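Local coordinates for protein glucosamine-6-phosphate deaminase (PDB 2BKV) that is an enzyme of the glucosamine-6-phosphate isomerase/6-phosphogluconolactonase family, built on a Rossmann-like alpha/beta fold, at residues L12-A17 with Y44-R49; L32-G37 with T63-E68; T152-L157 with K178-G183. All blocks are in the same frame, centred on the assembly; numbering follows the deposited sequence. Where two conformers were deposited one is given.

Interaction 1. Residues L12-A17 with Y44-R49; sequences LSQIAA and YRQLIR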
loop_
_atom_site.group_PDB
_atom_site.type_symbol
_atom_site.label_atom_id
_atom_site.label_comp_id
_atom_site.label_asym_id
_atom_site.label_seq_id
_atom_site.Cartn_x
_atom_site.Cartn_y
_atom_site.Cartn_z
ATOM N N LEU A 12 8.154 10.478 9.951
ATOM C CA LEU A 12 7.186 10.010 8.979
ATOM C C LEU A 12 6.349 8.870 9.556
ATOM O O LEU A 12 5.123 8.849 9.420
ATOM C CB LEU A 12 7.919 9.571 7.690
ATOM C CG LEU A 12 7.103 9.026 6.509
ATOM C CD1 LEU A 12 7.794 9.358 5.199
ATOM C CD2 LEU A 12 6.876 7.552 6.676
ATOM N N SER A 13 7.028 7.900 10.161
ATOM C CA SER A 13 6.382 6.723 10.628
ATOM C C SER A 13 5.462 7.016 11.799
ATOM O O SER A 13 4.362 6.460 11.905
ATOM C CB SER A 13 7.426 5.695 11.001
ATOM O OG SER A 13 8.182 5.250 9.899
ATOM N N GLN A 14 5.888 7.925 12.675
ATOM C CA GLN A 14 5.038 8.342 13.782
ATOM C C GLN A 14 3.786 9.081 13.302
ATOM O O GLN A 14 2.673 8.765 13.745
ATOM C CB GLN A 14 5.824 9.198 14.765
ATOM C CG GLN A 14 5.146 9.324 16.118
ATOM C CD GLN A 14 4.907 7.967 16.857
ATOM O OE1 GLN A 14 4.053 7.883 17.769
ATOM N NE2 GLN A 14 5.641 6.928 16.474
ATOM N N ILE A 15 3.958 9.980 12.350
ATOM C CA ILE A 15 2.840 10.708 11.796
ATOM C C ILE A 15 1.875 9.782 11.093
ATOM O O ILE A 15 0.663 9.857 11.281
ATOM C CB ILE A 15 3.317 11.845 10.864
ATOM C CG1 ILE A 15 4.030 12.908 11.711
ATOM C CG2 ILE A 15 2.138 12.441 10.140
ATOM C CD1 ILE A 15 4.728 13.941 10.918
ATOM N N ALA A 16 2.387 8.854 10.308
ATOM C CA ALA A 16 1.525 7.924 9.608
ATOM C C ALA A 16 0.744 7.035 10.564
ATOM O O ALA A 16 -0.417 6.732 10.339
ATOM C CB ALA A 16 2.365 7.063 8.672
ATOM N N ALA A 17 1.423 6.551 11.588
ATOM C CA ALA A 17 0.732 5.726 12.568
ATOM C C ALA A 17 -0.393 6.496 13.265
ATOM O O ALA A 17 -1.477 5.948 13.524
ATOM C CB ALA A 17 1.734 5.164 13.565
ATOM N N TYR A 44 4.063 0.341 10.752
ATOM C CA TYR A 44 3.545 -0.824 11.455
ATOM C C TYR A 44 4.137 -0.949 12.867
ATOM O O TYR A 44 3.405 -1.204 13.829
ATOM C CB TYR A 44 3.715 -2.103 10.654
ATOM C CG TYR A 44 2.853 -2.132 9.408
ATOM C CD1 TYR A 44 1.485 -2.009 9.488
ATOM C CD2 TYR A 44 3.414 -2.237 8.154
ATOM C CE1 TYR A 44 0.707 -1.978 8.359
ATOM C CE2 TYR A 44 2.633 -2.257 7.004
ATOM C CZ TYR A 44 1.300 -2.117 7.102
ATOM O OH TYR A 44 0.552 -2.130 5.931
ATOM N N ARG A 45 5.435 -0.723 12.986
ATOM C CA ARG A 45 6.076 -0.754 14.293
ATOM C C ARG A 45 5.470 0.257 15.254
ATOM O O ARG A 45 5.153 -0.038 16.429
ATOM C CB ARG A 45 7.562 -0.521 14.194
ATOM C CG ARG A 45 8.341 -1.685 13.618
ATOM C CD ARG A 45 9.840 -1.489 13.752
ATOM N NE ARG A 45 10.388 -0.385 12.937
ATOM C CZ ARG A 45 10.949 -0.521 11.728
ATOM N NH1 ARG A 45 11.028 -1.695 11.120
ATOM N NH2 ARG A 45 11.422 0.539 11.100
ATOM N N GLN A 46 5.210 1.454 14.749
ATOM C CA GLN A 46 4.648 2.466 15.606
ATOM C C GLN A 46 3.172 2.236 15.982
ATOM O O GLN A 46 2.739 2.556 17.105
ATOM C CB GLN A 46 4.909 3.846 15.000
ATOM C CG GLN A 46 6.429 4.163 14.847
ATOM C CD GLN A 46 7.173 4.039 16.165
ATOM O OE1 GLN A 46 6.906 4.776 17.105
ATOM N NE2 GLN A 46 8.070 3.062 16.255
ATOM N N LEU A 47 2.427 1.633 15.070
ATOM C CA LEU A 47 1.058 1.241 15.331
ATOM C C LEU A 47 1.001 0.194 16.418
ATOM O O LEU A 47 0.156 0.272 17.311
ATOM C CB LEU A 47 0.380 0.694 14.094
ATOM C CG LEU A 47 -0.232 1.739 13.199
ATOM C CD1 LEU A 47 -0.602 1.071 11.892
ATOM C CD2 LEU A 47 -1.485 2.390 13.863
ATOM N N ILE A 48 1.898 -0.790 16.352
ATOM C CA ILE A 48 2.003 -1.795 17.409
ATOM C C ILE A 48 2.400 -1.130 18.711
ATOM O O ILE A 48 1.871 -1.472 19.720
ATOM C CB ILE A 48 3.004 -2.894 17.027
ATOM C CG1 ILE A 48 2.437 -3.659 15.836
ATOM C CG2 ILE A 48 3.327 -3.806 18.244
ATOM C CD1 ILE A 48 3.486 -4.539 15.168
ATOM N N ARG A 49 3.287 -0.158 18.707
ATOM C CA ARG A 49 3.627 0.538 19.945
ATOM C C ARG A 49 2.409 1.219 20.546
ATOM O O ARG A 49 2.266 1.195 21.768
ATOM C CB ARG A 49 4.757 1.522 19.674
ATOM C CG ARG A 49 6.117 0.878 19.698
ATOM C CD ARG A 49 6.752 0.907 21.085
ATOM N NE ARG A 49 8.159 0.517 21.041
ATOM C CZ ARG A 49 8.624 -0.713 21.253
ATOM N NH1 ARG A 49 7.803 -1.714 21.558
ATOM N NH2 ARG A 49 9.928 -0.942 21.166
HETATM O O HOH W 1 4.080 4.840 18.450
#

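Interaction 2. Residues L32-G37 with T63-E68; sequences LGLATG and TVNLDE. With PGA (2-phosphoglycolic acid), chain C.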
loop_
_atom_site.group_PDB
_atom_site.type_symbol
_atom_site.label_atom_id
_atom_site.label_comp_id
_atom_site.label_asym_id
_atom_site.label_seq_id
_atom_site.Cartn_x
_atom_site.Cartn_y
_atom_site.Cartn_z
ATOM N N LEU A 32 -9.417 -0.462 6.688
ATOM C CA LEU A 32 -8.107 0.080 6.377
ATOM C C LEU A 32 -7.547 -0.611 5.158
ATOM O O LEU A 32 -7.433 -1.834 5.132
ATOM C CB LEU A 32 -7.105 -0.139 7.529
ATOM C CG LEU A 32 -7.591 0.177 8.921
ATOM C CD1 LEU A 32 -6.406 -0.102 9.890
ATOM C CD2 LEU A 32 -8.067 1.616 9.051
ATOM N N GLY A 33 -7.090 0.178 4.194
ATOM C CA GLY A 33 -6.357 -0.308 3.047
ATOM C C GLY A 33 -4.876 -0.205 3.374
ATOM O O GLY A 33 -4.391 0.866 3.766
ATOM N N LEU A 34 -4.156 -1.319 3.248
ATOM C CA LEU A 34 -2.792 -1.402 3.686
ATOM C C LEU A 34 -1.849 -1.765 2.556
ATOM O O LEU A 34 -2.267 -2.278 1.489
ATOM C CB LEU A 34 -2.692 -2.449 4.780
ATOM C CG LEU A 34 -3.535 -2.123 6.027
ATOM C CD1 LEU A 34 -3.440 -3.205 7.077
ATOM C CD2 LEU A 34 -3.194 -0.760 6.624
ATOM N N ALA A 35 -0.560 -1.581 2.822
ATOM C CA ALA A 35 0.517 -1.762 1.820
ATOM C C ALA A 35 1.730 -2.432 2.451
ATOM O O ALA A 35 1.843 -2.507 3.685
ATOM C CB ALA A 35 0.873 -0.456 1.277
ATOM N N THR A 36 2.601 -2.957 1.594
ATOM C CA THR A 36 3.803 -3.640 2.081
ATOM C C THR A 36 5.032 -2.917 1.557
ATOM O O THR A 36 4.918 -1.742 1.203
ATOM C CB THR A 36 3.804 -5.135 1.696
ATOM O OG1 THR A 36 4.030 -5.234 0.310
ATOM C CG2 THR A 36 2.493 -5.831 2.046
ATOM N N GLY A 37 6.182 -3.580 1.624
ATOM C CA GLY A 37 7.441 -3.010 1.220
ATOM C C GLY A 37 8.185 -2.361 2.393
ATOM O O GLY A 37 7.747 -2.422 3.544
ATOM N N THR A 63 -9.332 -5.083 7.275
ATOM C CA THR A 63 -8.280 -4.584 6.379
ATOM C C THR A 63 -8.354 -5.224 5.014
ATOM O O THR A 63 -8.762 -6.381 4.877
ATOM C CB THR A 63 -6.863 -4.737 6.990
ATOM O OG1 THR A 63 -6.481 -6.117 7.043
ATOM C CG2 THR A 63 -6.820 -4.179 8.367
ATOM N N VAL A 64 -7.893 -4.455 4.038
ATOM C CA VAL A 64 -7.714 -4.884 2.690
ATOM C C VAL A 64 -6.308 -4.519 2.224
ATOM O O VAL A 64 -5.889 -3.397 2.388
ATOM C CB VAL A 64 -8.871 -4.263 1.860
ATOM C CG1 VAL A 64 -8.538 -4.070 0.492
ATOM C CG2 VAL A 64 -10.092 -5.123 1.956
ATOM N N ASN A 65 -5.599 -5.469 1.651
ATOM C CA ASN A 65 -4.301 -5.177 1.070
ATOM C C ASN A 65 -4.323 -4.861 -0.425
ATOM O O ASN A 65 -5.203 -5.304 -1.145
ATOM C CB ASN A 65 -3.275 -6.282 1.355
ATOM C CG ASN A 65 -2.417 -5.984 2.535
ATOM O OD1 ASN A 65 -1.214 -5.620 2.399
ATOM N ND2 ASN A 65 -3.013 -6.075 3.690
ATOM N N LEU A 66 -3.353 -4.069 -0.848
ATOM C CA LEU A 66 -3.188 -3.646 -2.265
ATOM C C LEU A 66 -2.962 -4.785 -3.220
ATOM O O LEU A 66 -3.527 -4.800 -4.302
ATOM C CB LEU A 66 -2.040 -2.669 -2.419
ATOM C CG LEU A 66 -2.260 -1.267 -1.928
ATOM C CD1 LEU A 66 -0.944 -0.498 -1.898
ATOM C CD2 LEU A 66 -3.257 -0.542 -2.787
ATOM N N ASP A 67 -2.126 -5.745 -2.820
ATOM C CA ASP A 67 -1.581 -6.657 -3.791
ATOM C C ASP A 67 -0.977 -7.910 -3.199
ATOM O O ASP A 67 -0.783 -8.029 -1.981
ATOM C CB ASP A 67 -0.605 -5.919 -4.715
ATOM C CG ASP A 67 0.405 -5.033 -3.973
ATOM O OD1 ASP A 67 1.139 -4.284 -4.668
ATOM O OD2 ASP A 67 0.494 -5.071 -2.720
ATOM N N GLU A 68 -0.670 -8.838 -4.090
ATOM C CA GLU A 68 -0.004 -10.077 -3.726
ATOM C C GLU A 68 0.704 -10.599 -4.976
ATOM O O GLU A 68 0.257 -10.389 -6.106
ATOM C CB GLU A 68 -1.002 -11.109 -3.192
ATOM C CG GLU A 68 -0.401 -12.495 -2.834
ATOM C CD GLU A 68 0.658 -12.455 -1.727
ATOM O OE1 GLU A 68 1.790 -11.967 -1.982
ATOM O OE2 GLU A 68 0.372 -12.922 -0.596
HETATM P P PGA C . 9.010 0.149 -1.103
HETATM O O1P PGA C . 7.967 -0.235 -2.285
HETATM O O2P PGA C . 9.714 -1.222 -0.846
HETATM O O3P PGA C . 9.947 1.173 -1.727
HETATM O O4P PGA C . 8.130 0.691 0.017
HETATM C C2 PGA C . 7.280 0.818 -2.952
HETATM C C1 PGA C . 6.237 0.225 -3.858
HETATM O O1 PGA C . 6.844 -0.685 -4.760
HETATM O O HOH W 2 1.695 -3.124 -1.307
#

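Interaction 3. Residues T152-L157 with K178-G183; sequences THVVTL and KALTMG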
loop_
_atom_site.group_PDB
_atom_site.type_symbol
_atom_site.label_atom_id
_atom_site.label_comp_id
_atom_site.label_asym_id
_atom_site.label_seq_id
_atom_site.Cartn_x
_atom_site.Cartn_y
_atom_site.Cartn_z
ATOM N N THR A 152 -9.218 -4.300 -9.904
ATOM C CA THR A 152 -8.248 -5.313 -9.481
ATOM C C THR A 152 -7.934 -6.223 -10.688
ATOM O O THR A 152 -8.826 -6.683 -11.403
ATOM C CB THR A 152 -8.761 -6.137 -8.270
ATOM O OG1 THR A 152 -9.100 -5.262 -7.184
ATOM C CG2 THR A 152 -7.750 -7.073 -7.795
ATOM N N HIS A 153 -6.651 -6.482 -10.912
ATOM C CA HIS A 153 -6.207 -7.171 -12.108
ATOM C C HIS A 153 -4.847 -7.864 -11.958
ATOM O O HIS A 153 -4.083 -7.563 -11.053
ATOM C CB HIS A 153 -6.250 -6.224 -13.327
ATOM C CG HIS A 153 -5.231 -5.119 -13.326
ATOM N ND1 HIS A 153 -5.294 -4.044 -12.478
ATOM C CD2 HIS A 153 -4.157 -4.894 -14.116
ATOM C CE1 HIS A 153 -4.290 -3.220 -12.719
ATOM N NE2 HIS A 153 -3.596 -3.703 -13.730
ATOM N N VAL A 154 -4.589 -8.787 -12.874
ATOM C CA VAL A 154 -3.330 -9.483 -12.939
ATOM C C VAL A 154 -2.437 -8.651 -13.814
ATOM O O VAL A 154 -2.829 -8.230 -14.927
ATOM C CB VAL A 154 -3.455 -10.890 -13.585
ATOM C CG1 VAL A 154 -2.125 -11.607 -13.578
ATOM C CG2 VAL A 154 -4.461 -11.722 -12.890
ATOM N N VAL A 155 -1.222 -8.455 -13.332
ATOM C CA VAL A 155 -0.235 -7.661 -14.021
ATOM C C VAL A 155 1.082 -8.407 -14.186
ATOM O O VAL A 155 1.415 -9.263 -13.374
ATOM C CB VAL A 155 0.014 -6.314 -13.285
ATOM C CG1 VAL A 155 -1.218 -5.506 -13.317
ATOM C CG2 VAL A 155 0.522 -6.520 -11.876
ATOM N N THR A 156 1.836 -8.029 -15.215
ATOM C CA THR A 156 3.208 -8.463 -15.396
ATOM C C THR A 156 4.077 -7.341 -14.910
ATOM O O THR A 156 3.944 -6.223 -15.382
ATOM C CB THR A 156 3.484 -8.757 -16.875
ATOM O OG1 THR A 156 3.331 -7.566 -17.648
ATOM C CG2 THR A 156 2.545 -9.790 -17.366
ATOM N N LEU A 157 4.933 -7.648 -13.935
ATOM C CA LEU A 157 5.801 -6.673 -13.288
ATOM C C LEU A 157 6.830 -6.107 -14.252
ATOM O O LEU A 157 7.333 -6.854 -15.062
ATOM C CB LEU A 157 6.489 -7.330 -12.093
ATOM C CG LEU A 157 5.520 -7.765 -10.977
ATOM C CD1 LEU A 157 6.318 -8.341 -9.828
ATOM C CD2 LEU A 157 4.645 -6.635 -10.490
ATOM N N LYS A 178 4.621 -12.039 -12.098
ATOM C CA LYS A 178 3.265 -11.508 -12.144
ATOM C C LYS A 178 2.757 -11.241 -10.745
ATOM O O LYS A 178 3.260 -11.783 -9.766
ATOM C CB LYS A 178 2.287 -12.476 -12.838
ATOM C CG LYS A 178 2.629 -12.840 -14.283
ATOM C CD LYS A 178 1.522 -13.744 -14.872
ATOM C CE LYS A 178 1.381 -13.652 -16.397
ATOM N NZ LYS A 178 -0.075 -13.610 -16.822
ATOM N N ALA A 179 1.731 -10.405 -10.673
ATOM C CA ALA A 179 1.114 -10.056 -9.399
ATOM C C ALA A 179 -0.345 -9.738 -9.590
ATOM O O ALA A 179 -0.811 -9.531 -10.719
ATOM C CB ALA A 179 1.835 -8.896 -8.775
ATOM N N LEU A 180 -1.066 -9.772 -8.489
ATOM C CA LEU A 180 -2.455 -9.300 -8.459
ATOM C C LEU A 180 -2.504 -7.991 -7.707
ATOM O O LEU A 180 -1.940 -7.912 -6.622
ATOM C CB LEU A 180 -3.350 -10.285 -7.674
ATOM C CG LEU A 180 -3.554 -11.690 -8.179
ATOM C CD1 LEU A 180 -4.562 -12.436 -7.333
ATOM C CD2 LEU A 180 -3.944 -11.673 -9.601
ATOM N N THR A 181 -3.179 -6.971 -8.237
ATOM C CA THR A 181 -3.190 -5.663 -7.596
ATOM C C THR A 181 -4.538 -5.018 -7.702
ATOM O O THR A 181 -5.170 -5.105 -8.745
ATOM C CB THR A 181 -2.094 -4.733 -8.221
ATOM O OG1 THR A 181 -2.051 -3.491 -7.499
ATOM C CG2 THR A 181 -2.314 -4.477 -9.675
ATOM N N MET A 182 -4.928 -4.312 -6.633
ATOM C CA MET A 182 -6.006 -3.342 -6.738
ATOM C C MET A 182 -5.684 -2.382 -7.864
ATOM O O MET A 182 -4.513 -2.009 -8.040
ATOM C CB MET A 182 -6.066 -2.485 -5.517
ATOM C CG MET A 182 -6.641 -3.094 -4.376
ATOM S SD MET A 182 -6.689 -1.763 -3.092
ATOM C CE MET A 182 -7.319 -2.826 -1.902
ATOM N N GLY A 183 -6.706 -1.985 -8.622
ATOM C CA GLY A 183 -6.484 -1.007 -9.669
ATOM C C GLY A 183 -6.510 0.417 -9.180
ATOM O O GLY A 183 -6.777 0.701 -8.026
#

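Interaction 1. Residues L12-A17 with Y44-R49
Gln14 and Gln46 meet because both chains bend at chi2: in Gln14, CG is anti to the backbone N and the kink that follows (59°) swings the amide toward the other helix, whereas in Gln46 CG lies beside its own backbone N and the bend puts OE1 beside Gln14 NE2. The contact is a helix-helix packing of the Rossmann-like alpha/beta fold, joining helix 9-26 to helix 41-53, whose axes cross at -56° and approach to 8.3 Å over these segments. The small Ala17 lets the backbones come near. It turns its methyl into the interface, where CB lies 3.7 Å from CB of Gln46, and its other neighbour is Leu47, whose CG packs 4.0 Å from the same Ala17 CB. Leu47 also touches Phe88 of helix 80-89, while Leu12, Ile15 and Ala16 face Leu232 of the sheet. Ser13 points toward helix 41-53; its OG bonds to Tyr9 O, so CB can pack against Gln46 CG. At the partly exposed side the two glutamines cross at about a right angle, their amide planes steeply inclined. Gln14 NE2 approaches Gln46 OE1 to 2.6 Å, but with an N-H...O angle of 123° the bond is weak and its strength doubtful. A water lies between the two residues, 3.1 Å from Gln14 OE1 and 3.0 Å from the backbone O of Gln46.

Interaction 2. Residues L32-G37 with T63-E68
The parallel strand pair of a beta-alpha-beta unit sets Leu32, Gly33 and Leu34 beside Thr63, Val64 and Asn65, with helix 41-53 making the crossover between the strands. Backbone bonds alternate along the pair: Val64 N gives to Leu32 O at 2.9 Å, Leu34 N to Val64 O at 2.8 Å, and Leu66 N to Leu34 O at 3.1 Å. Gly33 has no side chain, and its CA comes close to Val64 O. On the face carrying Leu32, Leu34, Thr63 and Asn65, the methyl of Thr63 does the packing: CG2 sits beside the backbone N, 3.7 Å from Leu34 CD1, while OG1 turns to His99. Asn65 ND2 lies near Leu34 CB, and its OD1 meets Thr36 CG2, the side chains of Asn65 and Thr36 crossing at about a right angle.

As in other Rossmann-like folds, the chain leaving the C-terminal edge of the parallel sheet lines the ligand site. There the backbone of Gly37, at phi 93°, has a geometry suited to glycine, and the absence of a side chain leaves room for O2P of 2-phosphoglycolic acid at 3.6 Å from its CA. The ligand is hydrogen-bonded by Gly38 N, Thr39 OG1, His138 NE2 and Lys202 NZ. Past the last backbone bond, Ala35 CB rests 3.7 Å from Leu66 CD1, while a water accepts from Thr36 N at 3.0 Å; its further link to Asp67 OD2 rests on one of two conformers and is doubtful.

Interaction 3. Residues T152-L157 with K178-G183
Val154 and Leu180 press into each other on one face of an antiparallel strand pair, CG2 of the valine meeting CD2 of the leucine at 3.3 Å, tighter than usual for two methyls. The strands 153-156 and 178-181 are stitched by two hydrogen-bonded pairs, His153 with Thr181 and Val155 with Ala179; Val155 N reaches Ala179 O at 2.9 Å and His153 N reaches Thr181 O at 3.0 Å. On the other face the profile is set by a small residue: Ala179 is the hollow, and into it come CG2 of Val155 and CD2 of Leu157, the latter 4.0 Å from the alanine CB. The next bump is the methyl of Thr181. Its chi1 of -175° sends OG1 to Met182 O, to which it gives its proton, and CG2 over the His153 ring, 4.2 Å from the centroid and 27° off the normal, a CH-pi contact. The ring is itself held by a bond between ND1 and Arg151 O. The same CG2 stands 3.9 Å from Val155 CG1, so a single methyl touches both the ring and Val155. Toward the exposed end, Lys178 runs alongside Thr156, its aliphatic CE near the threonine methyl. Strand 178-181 lies between 153-156 and strand 62-69, helix 109-122 covers the Val154 and Leu180 face, Phe141 packs on Ala179 and Leu157, and Gly183 occupies the N-cap position of helix 184-188.

In the fold
From the N terminus, helix 9-26 supplies the first half of interaction 1 and strand 31-34 the first half of interaction 2. Helix 41-53 then returns to close interaction 1, and only afterwards does strand 62-69 close interaction 2, so the two loops cross. They touch directly, since Tyr44 OH of helix 41-53 reaches Ala35 O just beyond strand 31-34. Interaction 3 follows in series, closing a loop of about 20 residues on the far side of the chain's centre from interaction 1. It joins interaction 2 through the sheet: strand 178-181 runs antiparallel to 62-69, with Met182 N at Leu66 O and Leu180 N at Glu68 O. Helix layer, parallel sheet and antiparallel extension are thus connected in turn.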